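Local coordinates for protein type II 3-hydroxyacyl-CoA dehydrogenase (PDB 1UAY) that probably oxidises the hydroxyl of 3-hydroxyacyl-CoA thioesters with a dinucleotide cofactor during fatty acid beta-oxidation, as a member of the short-chain dehydrogenase family, at residues A[211-214]-A[215-219]; A[58-61]-A[62-65]. One frame throughout, in Å; residues are numbered along the deposited sequence.

Contact 1: A[211-214]-A[215-219]; sequences EEYA and ALVLH
Glu211 to Ala214 offer four successive carbonyls to the next turn of the same helix, residues 215-219. Ala215 N reaches Glu211 O at 2.9 Å, Val217 N reaches Tyr213 O at 3.0 Å and Leu218 N reaches Ala214 O at 2.9 Å. Between them the bond from Leu216 N to Glu212 O is weak, stretched to 3.3 Å.

Side-chain contact centres on Tyr213 and Val217, one turn apart. With CG of Tyr213 anti to the backbone N, chi1 162° sends the ring outward from the helix, with one face turned to Val217 one turn on. Only the CG2 branch of the valine meets it: Val217 CG2 sits over that face of the Tyr213 ring, displaced toward the rim and 3.7 Å from Tyr213 CZ. The result is a CH-pi contact. The phenol end continues past the valine to a hydrogen bond with Thr133 OG1, which limits how the buried ring can shift. On another flank, Leu218 CD1 folds back to 3.4 Å from Ala214 O.

Around this turn Ala214 and Leu218 lean on Ala21 of helix 13-25, Tyr213 and Val217 on Val71 of the central sheet, and Leu216 on strand 230-233. Glu212 is tied by Arg206 and the backbone N of Arg209, while its carbonyl accepts from Asn223 of the second subunit, whose His219 stacks on His219 here. A helix that covers the sheet on one side and meets its twin on another is a familiar subunit interface of short-chain dehydrogenases with a Rossmann fold.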
ATOM      1  N   GLU A 211       0.773 -15.513  21.881  1.00 10.36           N
ATOM      2  CA  GLU A 211       1.440 -16.666  21.287  1.00 10.96           C
ATOM      3  C   GLU A 211       1.359 -16.675  19.760  1.00  9.96           C
ATOM      4  O   GLU A 211       2.225 -17.248  19.095  1.00 10.32           O
ATOM      5  CB  GLU A 211       0.850 -17.965  21.850  1.00 12.92           C
ATOM      6  CG  GLU A 211       1.035 -18.121  23.356  1.00 17.67           C
ATOM      7  CD  GLU A 211      -0.150 -17.615  24.163  1.00 19.76           C
ATOM      8  OE1 GLU A 211      -0.767 -16.606  23.771  1.00 19.30           O
ATOM      9  OE2 GLU A 211      -0.459 -18.229  25.208  1.00 24.06           O
ATOM     10  N   GLU A 212       0.324 -16.047  19.205  1.00  8.26           N
ATOM     11  CA  GLU A 212       0.164 -15.989  17.754  1.00  8.45           C
ATOM     12  C   GLU A 212       1.184 -15.017  17.161  1.00  7.99           C
ATOM     13  O   GLU A 212       1.680 -15.224  16.052  1.00  8.61           O
ATOM     14  CB  GLU A 212      -1.281 -15.604  17.408  1.00  9.35           C
ATOM     15  CG  GLU A 212      -2.259 -16.698  17.861  1.00 11.34           C
ATOM     16  CD  GLU A 212      -3.728 -16.338  17.709  1.00 12.49           C
ATOM     17  OE1 GLU A 212      -4.121 -15.228  18.115  1.00 11.59           O
ATOM     18  OE2 GLU A 212      -4.500 -17.184  17.207  1.00 14.03           O
ATOM     19  N   TYR A 213       1.507 -13.966  17.905  1.00  8.32           N
ATOM     20  CA  TYR A 213       2.518 -13.018  17.461  1.00  7.73           C
ATOM     21  C   TYR A 213       3.868 -13.732  17.548  1.00  7.73           C
ATOM     22  O   TYR A 213       4.680 -13.658  16.630  1.00  7.71           O
ATOM     23  CB  TYR A 213       2.505 -11.776  18.362  1.00  8.66           C
ATOM     24  CG  TYR A 213       3.757 -10.926  18.291  1.00  7.86           C
ATOM     25  CD1 TYR A 213       4.808 -11.122  19.188  1.00  8.52           C
ATOM     26  CD2 TYR A 213       3.888  -9.920  17.337  1.00  8.10           C
ATOM     27  CE1 TYR A 213       5.955 -10.334  19.140  1.00  8.38           C
ATOM     28  CE2 TYR A 213       5.036  -9.124  17.282  1.00  8.70           C
ATOM     29  CZ  TYR A 213       6.063  -9.340  18.189  1.00  8.36           C
ATOM     30  OH  TYR A 213       7.195  -8.558  18.149  1.00  8.34           O
ATOM     31  N   ALA A 214       4.097 -14.445  18.648  1.00  7.27           N
ATOM     32  CA  ALA A 214       5.352 -15.165  18.829  1.00  7.24           C
ATOM     33  C   ALA A 214       5.571 -16.202  17.731  1.00  7.11           C
ATOM     34  O   ALA A 214       6.688 -16.372  17.247  1.00  7.30           O
ATOM     35  CB  ALA A 214       5.378 -15.844  20.192  1.00  7.45           C
ATOM     36  N   ALA A 215       4.507 -16.899  17.346  1.00  7.03           N
ATOM     37  CA  ALA A 215       4.608 -17.918  16.305  1.00  7.63           C
ATOM     38  C   ALA A 215       5.065 -17.311  14.979  1.00  7.15           C
ATOM     39  O   ALA A 215       5.883 -17.901  14.267  1.00  7.85           O
ATOM     40  CB  ALA A 215       3.265 -18.623  16.127  1.00  8.13           C
ATOM     41  N   LEU A 216       4.536 -16.139  14.639  1.00  6.67           N
ATOM     42  CA  LEU A 216       4.933 -15.487  13.397  1.00  6.94           C
ATOM     43  C   LEU A 216       6.397 -15.054  13.477  1.00  6.89           C
ATOM     44  O   LEU A 216       7.156 -15.216  12.517  1.00  7.47           O
ATOM     45  CB  LEU A 216       4.046 -14.274  13.108  1.00  6.66           C
ATOM     46  CG  LEU A 216       4.445 -13.455  11.874  1.00  7.04           C
ATOM     47  CD1 LEU A 216       4.447 -14.332  10.629  1.00  7.92           C
ATOM     48  CD2 LEU A 216       3.480 -12.290  11.708  1.00  8.56           C
ATOM     49  N   VAL A 217       6.796 -14.504  14.621  1.00  7.51           N
ATOM     50  CA  VAL A 217       8.178 -14.079  14.790  1.00  7.30           C
ATOM     51  C   VAL A 217       9.108 -15.270  14.582  1.00  6.96           C
ATOM     52  O   VAL A 217      10.112 -15.164  13.875  1.00  8.14           O
ATOM     53  CB  VAL A 217       8.411 -13.462  16.191  1.00  6.96           C
ATOM     54  CG1 VAL A 217       9.903 -13.247  16.438  1.00  9.21           C
ATOM     55  CG2 VAL A 217       7.669 -12.138  16.292  1.00  8.58           C
ATOM     56  N   LEU A 218       8.786 -16.408  15.190  1.00  7.32           N
ATOM     57  CA  LEU A 218       9.644 -17.575  15.012  1.00  8.11           C
ATOM     58  C   LEU A 218       9.649 -18.063  13.562  1.00  7.63           C
ATOM     59  O   LEU A 218      10.653 -18.527  13.034  1.00  8.91           O
ATOM     60  CB  LEU A 218       9.140 -18.693  15.927  1.00  9.27           C
ATOM     61  CG  LEU A 218       9.941 -18.775  17.226  1.00 11.70           C
ATOM     62  CD1 LEU A 218       9.706 -17.557  18.119  1.00 14.10           C
ATOM     63  CD2 LEU A 218       9.583 -19.998  18.071  1.00 15.94           C
ATOM     64  N   HIS A 219       8.530 -17.955  12.851  1.00  7.06           N
ATOM     65  CA  HIS A 219       8.541 -18.371  11.458  1.00  6.39           C
ATOM     66  C   HIS A 219       9.441 -17.444  10.651  1.00  7.27           C
ATOM     67  O   HIS A 219      10.171 -17.891   9.769  1.00  7.48           O
ATOM     68  CB  HIS A 219       7.147 -18.362  10.837  1.00  7.41           C
ATOM     69  CG  HIS A 219       7.155 -18.775   9.399  1.00  7.10           C
ATOM     70  ND1 HIS A 219       7.528 -20.041   9.000  1.00  8.82           N
ATOM     71  CD2 HIS A 219       6.954 -18.066   8.263  1.00  7.01           C
ATOM     72  CE1 HIS A 219       7.562 -20.092   7.681  1.00  7.91           C
ATOM     73  NE2 HIS A 219       7.220 -18.907   7.208  1.00  8.99           N
TER

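Contact 2: A[58-61]-A[62-65]; sequences VARA and QEEA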
ATOM      1  N   VAL A  58      22.640  -5.689  24.505  1.00  7.50           N
ATOM      2  CA  VAL A  58      23.241  -6.366  23.362  1.00  7.27           C
ATOM      3  C   VAL A  58      24.486  -7.133  23.817  1.00  7.75           C
ATOM      4  O   VAL A  58      24.666  -8.299  23.471  1.00  7.72           O
ATOM      5  CB  VAL A  58      23.613  -5.347  22.255  1.00  6.69           C
ATOM      6  CG1 VAL A  58      24.487  -6.008  21.196  1.00  8.41           C
ATOM      7  CG2 VAL A  58      22.343  -4.792  21.618  1.00  8.60           C
ATOM      8  N   ALA A  59      25.332  -6.484  24.612  1.00  7.67           N
ATOM      9  CA  ALA A  59      26.543  -7.127  25.112  1.00  8.14           C
ATOM     10  C   ALA A  59      26.195  -8.315  26.011  1.00  8.16           C
ATOM     11  O   ALA A  59      26.855  -9.352  25.963  1.00  8.60           O
ATOM     12  CB  ALA A  59      27.396  -6.118  25.878  1.00  8.40           C
ATOM     13  N   ARG A  60      25.159  -8.165  26.834  1.00  8.04           N
ATOM     14  CA  ARG A  60      24.746  -9.246  27.722  1.00  8.22           C
ATOM     15  C   ARG A  60      24.356 -10.474  26.898  1.00  8.00           C
ATOM     16  O   ARG A  60      24.693 -11.602  27.251  1.00  9.83           O
ATOM     17  CB  ARG A  60      23.562  -8.805  28.586  1.00  7.99           C
ATOM     18  CG  ARG A  60      23.110  -9.857  29.594  1.00 10.03           C
ATOM     19  CD  ARG A  60      24.141 -10.059  30.700  1.00 13.29           C
ATOM     20  NE  ARG A  60      23.804 -11.194  31.560  1.00 14.83           N
ATOM     21  CZ  ARG A  60      23.983 -12.466  31.219  1.00 16.99           C
ATOM     22  NH1 ARG A  60      24.500 -12.771  30.036  1.00 17.81           N
ATOM     23  NH2 ARG A  60      23.642 -13.436  32.060  1.00 19.83           N
ATOM     24  N   ALA A  61      23.645 -10.248  25.797  1.00  8.33           N
ATOM     25  CA  ALA A  61      23.238 -11.345  24.929  1.00  8.61           C
ATOM     26  C   ALA A  61      24.470 -11.995  24.308  1.00  8.49           C
ATOM     27  O   ALA A  61      24.592 -13.220  24.287  1.00  9.16           O
ATOM     28  CB  ALA A  61      22.303 -10.834  23.837  1.00  8.58           C
ATOM     29  N   GLN A  62      25.392 -11.174  23.814  1.00  8.84           N
ATOM     30  CA  GLN A  62      26.604 -11.702  23.195  1.00  8.57           C
ATOM     31  C   GLN A  62      27.467 -12.498  24.170  1.00  9.45           C
ATOM     32  O   GLN A  62      28.234 -13.368  23.757  1.00 10.81           O
ATOM     33  CB  GLN A  62      27.412 -10.568  22.564  1.00  8.40           C
ATOM     34  CG  GLN A  62      26.707  -9.931  21.377  1.00  8.29           C
ATOM     35  CD  GLN A  62      27.567  -8.908  20.677  1.00  8.17           C
ATOM     36  OE1 GLN A  62      27.951  -7.895  21.266  1.00 10.00           O
ATOM     37  NE2 GLN A  62      27.881  -9.167  19.411  1.00  9.33           N
ATOM     38  N   GLU A  63      27.347 -12.216  25.461  1.00  9.78           N
ATOM     39  CA  GLU A  63      28.124 -12.968  26.438  1.00 11.06           C
ATOM     40  C   GLU A  63      27.570 -14.384  26.551  1.00 11.13           C
ATOM     41  O   GLU A  63      28.296 -15.314  26.902  1.00 13.56           O
ATOM     42  CB  GLU A  63      28.088 -12.287  27.808  1.00  9.39           C
ATOM     43  CG  GLU A  63      28.875 -10.984  27.866  1.00 10.73           C
ATOM     44  CD  GLU A  63      28.849 -10.353  29.241  1.00 12.64           C
ATOM     45  OE1 GLU A  63      27.748 -10.230  29.817  1.00 15.04           O
ATOM     46  OE2 GLU A  63      29.926  -9.970  29.747  1.00 14.80           O
ATOM     47  N   GLU A  64      26.286 -14.546  26.249  1.00 11.64           N
ATOM     48  CA  GLU A  64      25.644 -15.859  26.321  1.00 12.60           C
ATOM     49  C   GLU A  64      25.946 -16.728  25.103  1.00 12.82           C
ATOM     50  O   GLU A  64      26.190 -17.932  25.232  1.00 14.21           O
ATOM     51  CB  GLU A  64      24.127 -15.702  26.459  1.00 13.35           C
ATOM     52  CG  GLU A  64      23.673 -15.066  27.762  1.00 15.92           C
ATOM     53  CD  GLU A  64      24.047 -15.894  28.975  1.00 18.23           C
ATOM     54  OE1 GLU A  64      23.701 -17.093  29.006  1.00 21.96           O
ATOM     55  OE2 GLU A  64      24.680 -15.345  29.898  1.00 20.84           O
ATOM     56  N   ALA A  65      25.923 -16.112  23.924  1.00 11.67           N
ATOM     57  CA  ALA A  65      26.173 -16.797  22.657  1.00 11.07           C
ATOM     58  C   ALA A  65      26.040 -15.764  21.537  1.00 10.19           C
ATOM     59  O   ALA A  65      25.551 -14.657  21.763  1.00  9.97           O
ATOM     60  CB  ALA A  65      25.157 -17.921  22.460  1.00 11.44           C
TER
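Gln62, Arg60 and Ala61 carry most of this contact at the closing turns of helix 51-64. Arg60 starts with CG anti to the backbone N (chi1 -177°) and then bends at chi2, which carries its guanidinium toward the C-terminal end of the helix, to the carboxylate of Glu64. The two form one salt bridge, made of a short, fairly straight hydrogen bond from Arg60 NH1 to Glu64 OE2 (2.6 Å) and a weak one from Arg60 NH2 to the same oxygen. That oxygen lies at the guanidinium edge, essentially in its plane, and is approached on its anti side; the two flat groups are nonetheless turned 52° apart. Glu63 OE1 comes from a different direction, well off the guanidinium plane and 4.1 Å from Arg60 NH1, adding charge attraction but no hydrogen bond. The Arg60 side chain also touches Ile42 and Val44 of strand 42-45.

Gln62 N is anchored to Val58 O at 3.0 Å, and the extended side chain of Gln62 runs beside that of Val58, both pointing the same way. Gln62 CG lies 3.3 Å from Val58 O, and beyond it OE1 passes the CG1 methyl of Val58. Its NE2 makes a weak bond to Ala115 O.

Ala61, buried against Val30 and Leu67, supplies a carbonyl that accepts twice. Ala65 N approaches Ala61 O at 3.2 Å, nearly in line with the C=O bond, while Glu64 N reaches the same oxygen at 2.9 Å from above the carbonyl plane. This mixture of i+4 and i+3 bonds tightens the last turn, and Ala65 then leaves helical geometry, its own O held by Ser4 OG. The segment is the C-terminal end of the helix in the beta-alpha-beta crossover from strand 42-45 to strand 67-72 of the Rossmann fold.

Overall arrangement
Contacts 1 and 2 are separate single-helix interactions in one Rossmann-type domain, their centres about 23 Å apart and their nearest atoms about 15 Å apart. Strand 67-72 is common to both: residues 58-65 pack near its beginning at Leu67, residues 211-219 farther along at Val71. The strand leads to Ala73, Ala74 and Gly75 of the adenosine pocket. In contact 1 the side chain of Tyr213 is about 9 Å from the bound adenosine. In contact 2 the side chain of Val58 is about 12 Å from the bound adenosine. Another subunit reaches contact 1, whereas no other chain of the tetramer touches contact 2, which is more peripheral in its own chain.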